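Local coordinates for protein ATP phosphoribosyltransferase (Methanobacterium thermoautotrophicum, PDB 2VD3) that probably catalyses the condensation of ATP with phosphoribosyl pyrophosphate to phosphoribosyl-ATP, the first step of histidine biosynthesis, and is captured here with the inhibitor histidine bound, at residues G13-P18 with L89-A94; A99-S104 with N171-I176; V117-F122 with D156-L161; M220-R225 with V252-A257. One frame throughout, in Å; residues are numbered along the deposited sequence.

Contact 1: G13-P18 with L89-A94; sequences GRISEP and LKYGRA
Tyr-91 reaches across to Ile-15 and Pro-18, and each ring atom on that side can be assigned a neighbour. Its CB points toward the 13-18 segment, and CG stands between the backbone N and the carbonyl carbon (chi1 78°), which turns the ring toward Ile-15 and Pro-18. Tyr-91 CD2 comes next, 3.7 Å from Pro-18 CB, and Tyr-91 CE2 is closer still, 3.5 Å from the same atom. Pro-18 CB lies over one face, 3.9 Å from the ring centroid of Tyr-91 and 29° off the normal, which qualifies as a CH-pi contact. Tyr-91 CZ meets Ile-15 CG2 at 4.1 Å. At the tip, Tyr-91 OH donates to Ile-15 O over 3.1 Å, in the carbonyl plane and on a lone pair. A phenylalanine here would keep the proline contact but would probably leave Ile-15 O without this donor.

The 89-94 segment joins strand 84-88 to strand 94-101, consistent with a crossing between the two lobes of a periplasmic-binding-protein-like fold. Further along it, the Arg-14 guanidinium offers its edge to two successive carbonyls: Arg-14 NH1 bonds weakly to Gly-92 O at 3.3 Å, and Arg-14 NH2 bonds weakly to Arg-93 O at 3.4 Å. Further weak bonds run from Arg-14 to Asp-32 O and Thr-33 O of a second subunit, while the Arg-93 side chain pairs with Asp-88.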
# COMPACT_ATOMS: atom_id res chain seq x y z
N GLY A 13 6.55 -7.01 10.82
CA GLY A 13 6.72 -6.41 12.14
C GLY A 13 8.16 -6.07 12.48
O GLY A 13 9.08 -6.25 11.67
N ARG A 14 8.34 -5.58 13.71
CA ARG A 14 9.60 -5.00 14.16
C ARG A 14 10.76 -5.98 14.25
O ARG A 14 11.91 -5.61 14.02
CB ARG A 14 9.41 -4.24 15.49
CG ARG A 14 9.01 -5.11 16.68
CD ARG A 14 8.39 -4.27 17.78
NE ARG A 14 9.39 -3.57 18.57
CZ ARG A 14 9.93 -4.04 19.69
NH1 ARG A 14 9.56 -5.23 20.15
NH2 ARG A 14 10.84 -3.32 20.35
N ILE A 15 10.45 -7.23 14.58
CA ILE A 15 11.44 -8.28 14.75
C ILE A 15 12.08 -8.70 13.42
O ILE A 15 13.24 -9.15 13.40
CB ILE A 15 10.82 -9.53 15.43
CG1 ILE A 15 10.20 -9.18 16.79
CG2 ILE A 15 11.85 -10.65 15.56
CD1 ILE A 15 9.39 -10.35 17.41
N SER A 16 11.34 -8.55 12.32
CA SER A 16 11.69 -9.17 11.04
C SER A 16 13.05 -8.75 10.46
O SER A 16 13.96 -9.57 10.39
CB SER A 16 10.58 -8.98 10.02
OG SER A 16 10.79 -9.82 8.90
N GLU A 17 13.16 -7.48 10.07
CA GLU A 17 14.38 -6.94 9.46
C GLU A 17 15.68 -7.12 10.28
O GLU A 17 16.70 -7.53 9.71
CB GLU A 17 14.20 -5.46 9.07
CG GLU A 17 13.77 -5.24 7.62
CD GLU A 17 13.42 -3.78 7.34
OE1 GLU A 17 12.83 -3.13 8.23
OE2 GLU A 17 13.72 -3.29 6.22
N PRO A 18 15.66 -6.80 11.59
CA PRO A 18 16.88 -7.03 12.38
C PRO A 18 17.32 -8.50 12.44
O PRO A 18 18.53 -8.77 12.50
CB PRO A 18 16.50 -6.52 13.77
CG PRO A 18 15.32 -5.66 13.58
CD PRO A 18 14.58 -6.22 12.41
N LEU A 89 18.84 -12.13 22.03
CA LEU A 89 19.36 -11.45 20.83
C LEU A 89 19.54 -9.94 20.96
O LEU A 89 19.97 -9.28 20.01
CB LEU A 89 18.53 -11.83 19.60
CG LEU A 89 18.53 -13.33 19.31
CD1 LEU A 89 17.56 -13.67 18.20
CD2 LEU A 89 19.93 -13.85 19.01
N LYS A 90 19.22 -9.41 22.13
CA LYS A 90 19.54 -8.03 22.53
C LYS A 90 18.88 -6.93 21.71
O LYS A 90 19.33 -5.79 21.72
CB LYS A 90 21.06 -7.82 22.63
CG LYS A 90 21.63 -8.25 23.97
CD LYS A 90 23.14 -8.43 23.94
CE LYS A 90 23.89 -7.10 23.97
NZ LYS A 90 25.29 -7.25 23.44
N TYR A 91 17.80 -7.27 21.02
CA TYR A 91 17.00 -6.26 20.33
C TYR A 91 15.52 -6.54 20.56
O TYR A 91 15.15 -7.58 21.12
CB TYR A 91 17.35 -6.23 18.82
CG TYR A 91 16.74 -7.34 17.98
CD1 TYR A 91 17.32 -8.61 17.92
CD2 TYR A 91 15.57 -7.12 17.25
CE1 TYR A 91 16.77 -9.63 17.13
CE2 TYR A 91 15.00 -8.12 16.47
CZ TYR A 91 15.60 -9.37 16.41
OH TYR A 91 15.02 -10.34 15.63
N GLY A 92 14.68 -5.60 20.16
CA GLY A 92 13.23 -5.76 20.27
C GLY A 92 12.77 -5.87 21.71
O GLY A 92 11.89 -6.64 22.03
N ARG A 93 13.39 -5.08 22.57
CA ARG A 93 13.04 -5.07 23.98
C ARG A 93 11.83 -4.19 24.26
O ARG A 93 11.67 -3.12 23.66
CB ARG A 93 14.25 -4.71 24.83
CG ARG A 93 15.40 -5.67 24.55
CD ARG A 93 16.51 -5.58 25.55
NE ARG A 93 17.32 -6.79 25.46
CZ ARG A 93 18.47 -6.97 26.10
NH1 ARG A 93 18.97 -6.03 26.89
NH2 ARG A 93 19.13 -8.12 25.96
N ALA A 94 10.96 -4.68 25.13
CA ALA A 94 9.67 -4.07 25.38
C ALA A 94 9.12 -4.63 26.66
O ALA A 94 9.41 -5.77 27.02
CB ALA A 94 8.72 -4.34 24.23

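Contact 2: A99-S104 with N171-I176; sequences AAPEDS and NHLRVI
The flat groups of His-172 and Arg-174 both turn an edge to the 99-104 segment. At the imidazole edge, His-172 ND1 donates to Glu-102 OE2 over 2.8 Å with an angle of 151° at the hydrogen. The carboxylate and ring planes are 48° apart, and the nitrogen reaches that oxygen from above the carboxylate plane. The same ring is stacked with His-172 of a third subunit, so this histidine-carboxylate bond sits at a subunit interface. The guanidinium of Arg-174 has Glu-102 O near its plane, bonded to NH1; the modelled length is improbably short and therefore doubtful. Ser-104 O also lies near that plane, 3.7 Å from Arg-174 NH2, while the same nitrogen bonds weakly to Ile-106 O. With CG anti to the backbone N (chi1 174°) and a bend at chi3, Arg-174 curls back over the turn.

That turn is a type I beta turn from Pro-101 to Ser-104, and it ends strand 94-101 where strand 173-188 runs beside it in the antiparallel sense. Ala-100 and Arg-174 form a hydrogen-bonded pair: Ala-100 N to Arg-174 O is 3.0 Å and Arg-174 N to Ala-100 O is 2.9 Å. Beyond the strands, Glu-102 N donates to His-172 O at 3.0 Å, the donor standing above the carbonyl plane. His-172, at positive phi, is the C-prime residue of the Schellman motif that closes helix 166-170. Leu-173 CD2 packs on the proline ring, 3.9 Å from Pro-101 CD.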
# COMPACT_ATOMS: atom_id res chain seq x y z
N ALA A 99 -1.50 -0.86 33.04
CA ALA A 99 -1.72 0.59 33.07
C ALA A 99 -3.16 0.95 33.39
O ALA A 99 -4.09 0.19 33.09
CB ALA A 99 -1.29 1.21 31.75
N ALA A 100 -3.34 2.11 34.02
CA ALA A 100 -4.66 2.62 34.40
C ALA A 100 -4.85 4.06 33.91
O ALA A 100 -3.87 4.80 33.79
CB ALA A 100 -4.82 2.55 35.91
N PRO A 101 -6.11 4.45 33.58
CA PRO A 101 -6.47 5.87 33.39
C PRO A 101 -5.83 6.73 34.48
O PRO A 101 -6.08 6.49 35.66
CB PRO A 101 -7.99 5.85 33.55
CG PRO A 101 -8.39 4.52 33.00
CD PRO A 101 -7.25 3.56 33.29
N GLU A 102 -5.02 7.71 34.08
CA GLU A 102 -4.16 8.43 35.03
C GLU A 102 -4.90 9.02 36.24
O GLU A 102 -4.34 9.10 37.33
CB GLU A 102 -3.33 9.52 34.32
CG GLU A 102 -4.08 10.82 34.01
CD GLU A 102 -3.30 11.74 33.08
OE1 GLU A 102 -2.37 11.25 32.39
OE2 GLU A 102 -3.62 12.94 33.03
N ASP A 103 -6.17 9.40 36.04
CA ASP A 103 -6.99 9.96 37.11
C ASP A 103 -7.59 8.91 38.05
O ASP A 103 -8.35 9.26 38.96
CB ASP A 103 -8.10 10.84 36.52
CG ASP A 103 -7.57 12.09 35.85
OD1 ASP A 103 -6.77 12.81 36.49
OD2 ASP A 103 -7.95 12.36 34.69
N SER A 104 -7.25 7.64 37.85
CA SER A 104 -7.85 6.56 38.63
C SER A 104 -7.35 6.49 40.07
O SER A 104 -6.25 6.97 40.39
CB SER A 104 -7.67 5.21 37.94
OG SER A 104 -8.32 4.18 38.67
N ASN A 171 -2.30 8.71 25.77
CA ASN A 171 -3.67 8.28 26.06
C ASN A 171 -4.04 8.52 27.52
O ASN A 171 -5.04 7.98 28.01
CB ASN A 171 -3.86 6.80 25.72
CG ASN A 171 -4.35 6.58 24.30
OD1 ASN A 171 -5.46 6.97 23.94
ND2 ASN A 171 -3.52 5.95 23.49
N HIS A 172 -3.23 9.34 28.20
CA HIS A 172 -3.44 9.66 29.61
C HIS A 172 -3.56 8.41 30.47
O HIS A 172 -4.58 8.19 31.15
CB HIS A 172 -4.63 10.60 29.79
CG HIS A 172 -4.35 12.01 29.38
ND1 HIS A 172 -4.24 13.04 30.29
CD2 HIS A 172 -4.12 12.55 28.16
CE1 HIS A 172 -3.97 14.17 29.64
NE2 HIS A 172 -3.89 13.90 28.35
N LEU A 173 -2.52 7.58 30.42
CA LEU A 173 -2.45 6.37 31.21
C LEU A 173 -1.16 6.33 32.00
O LEU A 173 -0.13 6.81 31.54
CB LEU A 173 -2.59 5.12 30.32
CG LEU A 173 -3.84 5.00 29.44
CD1 LEU A 173 -3.71 3.88 28.41
CD2 LEU A 173 -5.10 4.83 30.25
N ARG A 174 -1.23 5.74 33.19
CA ARG A 174 -0.07 5.58 34.07
C ARG A 174 0.24 4.10 34.32
O ARG A 174 -0.66 3.31 34.61
CB ARG A 174 -0.33 6.31 35.38
CG ARG A 174 0.73 6.13 36.45
CD ARG A 174 0.30 6.74 37.78
NE ARG A 174 -0.84 6.05 38.39
CZ ARG A 174 -2.07 6.56 38.48
NH1 ARG A 174 -2.34 7.77 38.01
NH2 ARG A 174 -3.04 5.85 39.06
N VAL A 175 1.52 3.74 34.19
CA VAL A 175 2.00 2.37 34.47
C VAL A 175 1.85 2.09 35.96
O VAL A 175 2.43 2.80 36.78
CB VAL A 175 3.49 2.17 34.07
CG1 VAL A 175 3.98 0.79 34.46
CG2 VAL A 175 3.69 2.40 32.59
N ILE A 176 1.06 1.08 36.31
CA ILE A 176 0.91 0.72 37.73
C ILE A 176 1.63 -0.59 38.09
O ILE A 176 1.71 -0.95 39.26
CB ILE A 176 -0.57 0.79 38.24
CG1 ILE A 176 -1.50 -0.16 37.47
CG2 ILE A 176 -1.09 2.22 38.16
CD1 ILE A 176 -1.89 -1.38 38.24

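Contact 3: V117-F122 with D156-L161; sequences VIATEF and DLITDL. With MG (magnesium ion), chain J.
Ile-118 pairs with Leu-157 and Ala-119 with Ile-158 in parallel register, the strand axes lying 25° apart, and Ala-119 is held through both its backbone N and O, by Ala-119 N to Leu-157 O at 2.8 Å and by Thr-159 N to Ala-119 O at 2.9 Å. At the opening end a side chain takes over: Asp-156 OD2 accepts from Val-117 N at 3.0 Å, nearly straight at 175° and on the anti side of the carboxylate. On one face of the sheet Ile-118 CG1 touches Leu-157 CD1 at 3.8 Å, while the CG2 branch of Ile-118 meets Thr-159 CG2.

Thr-120 closes the other end. Its OG1, anti to the backbone N (chi1 -170°), accepts from Phe-122 N at 2.8 Å in an ST turn just before helix 123-132. The same oxygen lies 2.6 Å from Thr-159 OG1, whose exact place is doubtful, and it also bonds to Thr-126 OG1. A valine in place of Thr-120 would probably leave Phe-122 N without its acceptor and Thr-126 OG1 without this partner. One residue beyond Thr-159, Asp-160 OD2 binds the magnesium ion at 2.2 Å and accepts a weak bond from Leu-161 N, so one oxygen ties the strand backbone to the metal.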
# COMPACT_ATOMS: atom_id res chain seq x y z
N VAL A 117 -12.05 -4.95 35.29
CA VAL A 117 -11.85 -5.50 33.95
C VAL A 117 -10.51 -5.02 33.40
O VAL A 117 -10.20 -3.82 33.45
CB VAL A 117 -13.02 -5.15 33.00
CG1 VAL A 117 -12.75 -5.66 31.60
CG2 VAL A 117 -14.33 -5.74 33.54
N ILE A 118 -9.72 -5.96 32.90
CA ILE A 118 -8.45 -5.65 32.25
C ILE A 118 -8.48 -6.12 30.80
O ILE A 118 -8.73 -7.30 30.54
CB ILE A 118 -7.24 -6.31 32.96
CG1 ILE A 118 -7.22 -5.93 34.44
CG2 ILE A 118 -5.93 -5.91 32.27
CD1 ILE A 118 -6.42 -6.90 35.32
N ALA A 119 -8.21 -5.19 29.88
CA ALA A 119 -8.13 -5.49 28.46
C ALA A 119 -6.67 -5.76 28.08
O ALA A 119 -5.76 -5.06 28.54
CB ALA A 119 -8.69 -4.34 27.63
N THR A 120 -6.47 -6.76 27.23
CA THR A 120 -5.13 -7.22 26.93
C THR A 120 -5.06 -7.85 25.55
O THR A 120 -6.07 -8.23 24.97
CB THR A 120 -4.63 -8.22 28.00
OG1 THR A 120 -3.23 -8.48 27.82
CG2 THR A 120 -5.41 -9.53 27.92
N GLU A 121 -3.85 -7.94 25.02
CA GLU A 121 -3.61 -8.79 23.85
C GLU A 121 -2.95 -10.07 24.32
O GLU A 121 -2.76 -10.99 23.53
CB GLU A 121 -2.77 -8.06 22.81
CG GLU A 121 -3.45 -6.83 22.26
CD GLU A 121 -2.70 -6.23 21.10
OE1 GLU A 121 -2.33 -5.05 21.19
OE2 GLU A 121 -2.48 -6.94 20.10
N PHE A 122 -2.64 -10.13 25.61
CA PHE A 122 -1.91 -11.26 26.21
C PHE A 122 -2.66 -11.86 27.40
O PHE A 122 -2.19 -11.77 28.53
CB PHE A 122 -0.50 -10.82 26.63
CG PHE A 122 0.34 -10.34 25.48
CD1 PHE A 122 0.30 -9.01 25.07
CD2 PHE A 122 1.17 -11.23 24.80
CE1 PHE A 122 1.06 -8.57 24.00
CE2 PHE A 122 1.95 -10.80 23.74
CZ PHE A 122 1.88 -9.47 23.32
N ASP A 156 -11.47 -1.20 32.72
CA ASP A 156 -10.92 -0.26 33.70
C ASP A 156 -9.41 -0.14 33.50
O ASP A 156 -8.86 0.95 33.56
CB ASP A 156 -11.22 -0.74 35.12
CG ASP A 156 -12.69 -1.02 35.35
OD1 ASP A 156 -13.51 -0.08 35.22
OD2 ASP A 156 -13.02 -2.18 35.66
N LEU A 157 -8.75 -1.28 33.26
CA LEU A 157 -7.30 -1.33 33.07
C LEU A 157 -6.91 -1.99 31.76
O LEU A 157 -7.69 -2.71 31.13
CB LEU A 157 -6.64 -2.08 34.22
CG LEU A 157 -6.93 -1.66 35.66
CD1 LEU A 157 -6.64 -2.80 36.60
CD2 LEU A 157 -6.12 -0.44 36.01
N ILE A 158 -5.67 -1.75 31.34
CA ILE A 158 -5.16 -2.34 30.12
C ILE A 158 -3.77 -2.90 30.38
O ILE A 158 -3.14 -2.59 31.38
CB ILE A 158 -5.11 -1.32 28.94
CG1 ILE A 158 -4.02 -0.26 29.15
CG2 ILE A 158 -6.48 -0.65 28.74
CD1 ILE A 158 -3.51 0.37 27.86
N THR A 159 -3.31 -3.75 29.47
CA THR A 159 -1.91 -4.09 29.41
C THR A 159 -1.40 -3.45 28.14
O THR A 159 -2.19 -3.14 27.24
CB THR A 159 -1.65 -5.62 29.35
OG1 THR A 159 -2.09 -6.14 28.09
CG2 THR A 159 -2.36 -6.34 30.50
N ASP A 160 -0.10 -3.23 28.05
CA ASP A 160 0.47 -2.65 26.85
C ASP A 160 1.95 -2.95 26.73
O ASP A 160 2.65 -3.12 27.74
CB ASP A 160 0.23 -1.14 26.81
CG ASP A 160 0.29 -0.60 25.40
OD1 ASP A 160 0.33 0.64 25.25
OD2 ASP A 160 0.30 -1.40 24.45
N LEU A 161 2.42 -2.98 25.49
CA LEU A 161 3.80 -3.31 25.19
C LEU A 161 4.53 -2.04 24.72
O LEU A 161 4.18 -1.49 23.69
CB LEU A 161 3.81 -4.38 24.10
CG LEU A 161 4.97 -5.36 23.94
CD1 LEU A 161 5.12 -6.23 25.18
CD2 LEU A 161 4.75 -6.22 22.69
MG MG J . 0.79 -1.82 22.34

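Contact 4: M220-R225 with V252-A257; sequences MLNIDR and VVAVHA. With HIS (histidine), chain C.
Strands 216-224 and 252-260, paired here from Met-220/His-256 to Asp-224/Val-252, are neighbours at the centre of the four-stranded antiparallel sheet of the HisG C-terminal domain. The strand order 2-3-1-4, with one helix after the first strand and another after the third, is that of a ferredoxin-like fold, and the domain carries the regulatory histidine. Backbone bonds fix the register: Val-255 N to Leu-221 O is 2.8 Å, and Ile-223 N to Val-253 O is 2.9 Å at 168°.

Side chains divide between two faces. Toward helix 228-234, Ile-223 CG2 lies alongside Val-253 CG2 at 3.4 Å, while its other valine neighbour, Val-255 CG2, is 3.8 Å away. Leu-221 CD1 rests against Val-255 CB, extending the same apolar layer. The bound histidine lies on the face that carries Met-220, Asn-222, Ala-254 and His-256. There Met-220 CE sits over one face of the His-256 ring, 3.7 Å from the centroid and 24° off the normal; the ring has two deposited conformers, so this CH-pi contact is established only for the one described and is otherwise doubtful.

The ligand lies between subunits, further held by Thr-242, Gly-240 and Met-238 of the second subunit. Asn-222 reads both ends of its amino-acid group with one amide. Asn-222 CG, anti to the carbonyl carbon (chi1 -68°), carries the amide to the ligand, where Asn-222 OD1 accepts from the ligand N at 3.1 Å. On the nitrogen side, Asn-222 ND2, which also bonds to Asp-278 OD2, donates to the ligand carboxylate OXT at 2.7 Å.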
# COMPACT_ATOMS: atom_id res chain seq x y z
N MET A 220 41.49 3.00 15.48
CA MET A 220 42.87 3.13 14.98
C MET A 220 43.31 4.59 15.00
O MET A 220 42.50 5.49 14.73
CB MET A 220 42.99 2.61 13.55
CG MET A 220 42.56 1.18 13.34
SD MET A 220 42.23 0.80 11.60
CE MET A 220 43.86 0.41 10.97
N LEU A 221 44.59 4.82 15.28
CA LEU A 221 45.15 6.17 15.34
C LEU A 221 46.64 6.20 15.03
O LEU A 221 47.35 5.21 15.23
CB LEU A 221 44.90 6.82 16.71
CG LEU A 221 45.39 6.13 18.00
CD1 LEU A 221 46.90 6.30 18.23
CD2 LEU A 221 44.63 6.70 19.17
N ASN A 222 47.10 7.35 14.54
CA ASN A 222 48.52 7.61 14.37
C ASN A 222 49.04 8.45 15.54
O ASN A 222 48.49 9.51 15.84
CB ASN A 222 48.78 8.32 13.04
CG ASN A 222 48.50 7.44 11.84
OD1 ASN A 222 48.75 6.23 11.86
ND2 ASN A 222 48.00 8.05 10.76
N ILE A 223 50.09 7.96 16.20
CA ILE A 223 50.70 8.68 17.32
C ILE A 223 52.21 8.78 17.16
O ILE A 223 52.85 7.84 16.68
CB ILE A 223 50.32 8.04 18.70
CG1 ILE A 223 50.72 8.95 19.87
CG2 ILE A 223 50.94 6.68 18.88
CD1 ILE A 223 49.88 10.18 20.03
N ASP A 224 52.76 9.92 17.54
CA ASP A 224 54.21 10.07 17.63
C ASP A 224 54.68 9.24 18.82
O ASP A 224 54.06 9.26 19.89
CB ASP A 224 54.60 11.55 17.77
CG ASP A 224 54.13 12.39 16.58
OD1 ASP A 224 54.95 12.69 15.69
OD2 ASP A 224 52.92 12.75 16.54
N ARG A 225 55.78 8.51 18.61
CA ARG A 225 56.32 7.55 19.58
C ARG A 225 56.55 8.11 20.99
O ARG A 225 56.42 7.37 21.98
CB ARG A 225 57.62 6.96 19.05
CG ARG A 225 57.97 5.60 19.60
CD ARG A 225 58.78 4.83 18.59
NE ARG A 225 58.80 3.41 18.90
CZ ARG A 225 59.04 2.45 18.00
NH1 ARG A 225 59.03 1.18 18.38
NH2 ARG A 225 59.28 2.77 16.74
N VAL A 252 56.60 7.78 14.05
CA VAL A 252 55.16 7.65 14.27
C VAL A 252 54.80 6.18 14.27
O VAL A 252 55.28 5.41 13.43
CB VAL A 252 54.34 8.41 13.20
CG1 VAL A 252 52.86 8.03 13.26
CG2 VAL A 252 54.50 9.91 13.38
N VAL A 253 53.97 5.78 15.23
CA VAL A 253 53.37 4.45 15.22
C VAL A 253 51.87 4.53 14.97
O VAL A 253 51.27 5.61 15.08
CB VAL A 253 53.69 3.62 16.50
CG1 VAL A 253 55.20 3.39 16.64
CG2 VAL A 253 53.13 4.27 17.75
N ALA A 254 51.27 3.40 14.61
CA ALA A 254 49.82 3.27 14.48
C ALA A 254 49.35 2.34 15.58
O ALA A 254 49.94 1.29 15.81
CB ALA A 254 49.45 2.72 13.12
N VAL A 255 48.29 2.74 16.28
CA VAL A 255 47.80 1.97 17.41
C VAL A 255 46.35 1.59 17.19
O VAL A 255 45.52 2.45 16.89
CB VAL A 255 47.91 2.77 18.73
CG1 VAL A 255 47.46 1.93 19.91
CG2 VAL A 255 49.33 3.25 18.95
N HIS A 256 46.04 0.29 17.28
CA HIS A 256 44.66 -0.20 17.15
C HIS A 256 44.20 -0.93 18.42
O HIS A 256 44.96 -1.71 19.00
CB HIS A 256 44.52 -1.15 15.94
CG HIS A 256 45.37 -0.77 14.75
ND1 HIS A 256 45.99 -1.72 13.96
CD2 HIS A 256 45.69 0.43 14.22
CE1 HIS A 256 46.65 -1.11 13.00
NE2 HIS A 256 46.50 0.19 13.13
N ALA A 257 42.95 -0.70 18.82
CA ALA A 257 42.34 -1.39 19.96
C ALA A 257 40.84 -1.46 19.77
O ALA A 257 40.22 -0.56 19.21
CB ALA A 257 42.68 -0.68 21.25
N HIS C . 48.73 4.99 8.99
CA HIS C . 47.63 5.00 7.97
C HIS C . 47.27 6.42 7.55
O HIS C . 46.55 6.62 6.58
CB HIS C . 46.38 4.30 8.53
CG HIS C . 45.90 4.85 9.83
ND1 HIS C . 45.93 4.12 11.00
CD2 HIS C . 45.39 6.06 10.15
CE1 HIS C . 45.45 4.86 11.99
NE2 HIS C . 45.12 6.04 11.50
OXT HIS C . 47.69 7.40 8.17

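From the N terminus, contact 1 is the first to close, bringing 89-94 back to segment 13-18, which leads into helix 16-25, around a loop of 70 residues. The chain then runs up strand 94-101 into contact 2, whose loop ends only at strand 173-188. Contact 3 lies wholly within that loop, tying strand 117-120 to 157-162. Contacts 2 and 3 share one sheet: Ala-99 N is 2.9 Å from Ile-158 O, a probable hydrogen bond. Contact 1 reaches contact 3 where Ala-94 CB packs on Leu-161 CG. Contact 4 follows in series in the C-terminal domain, its centre about 55 Å from that of contact 2, and no two of the loops cross.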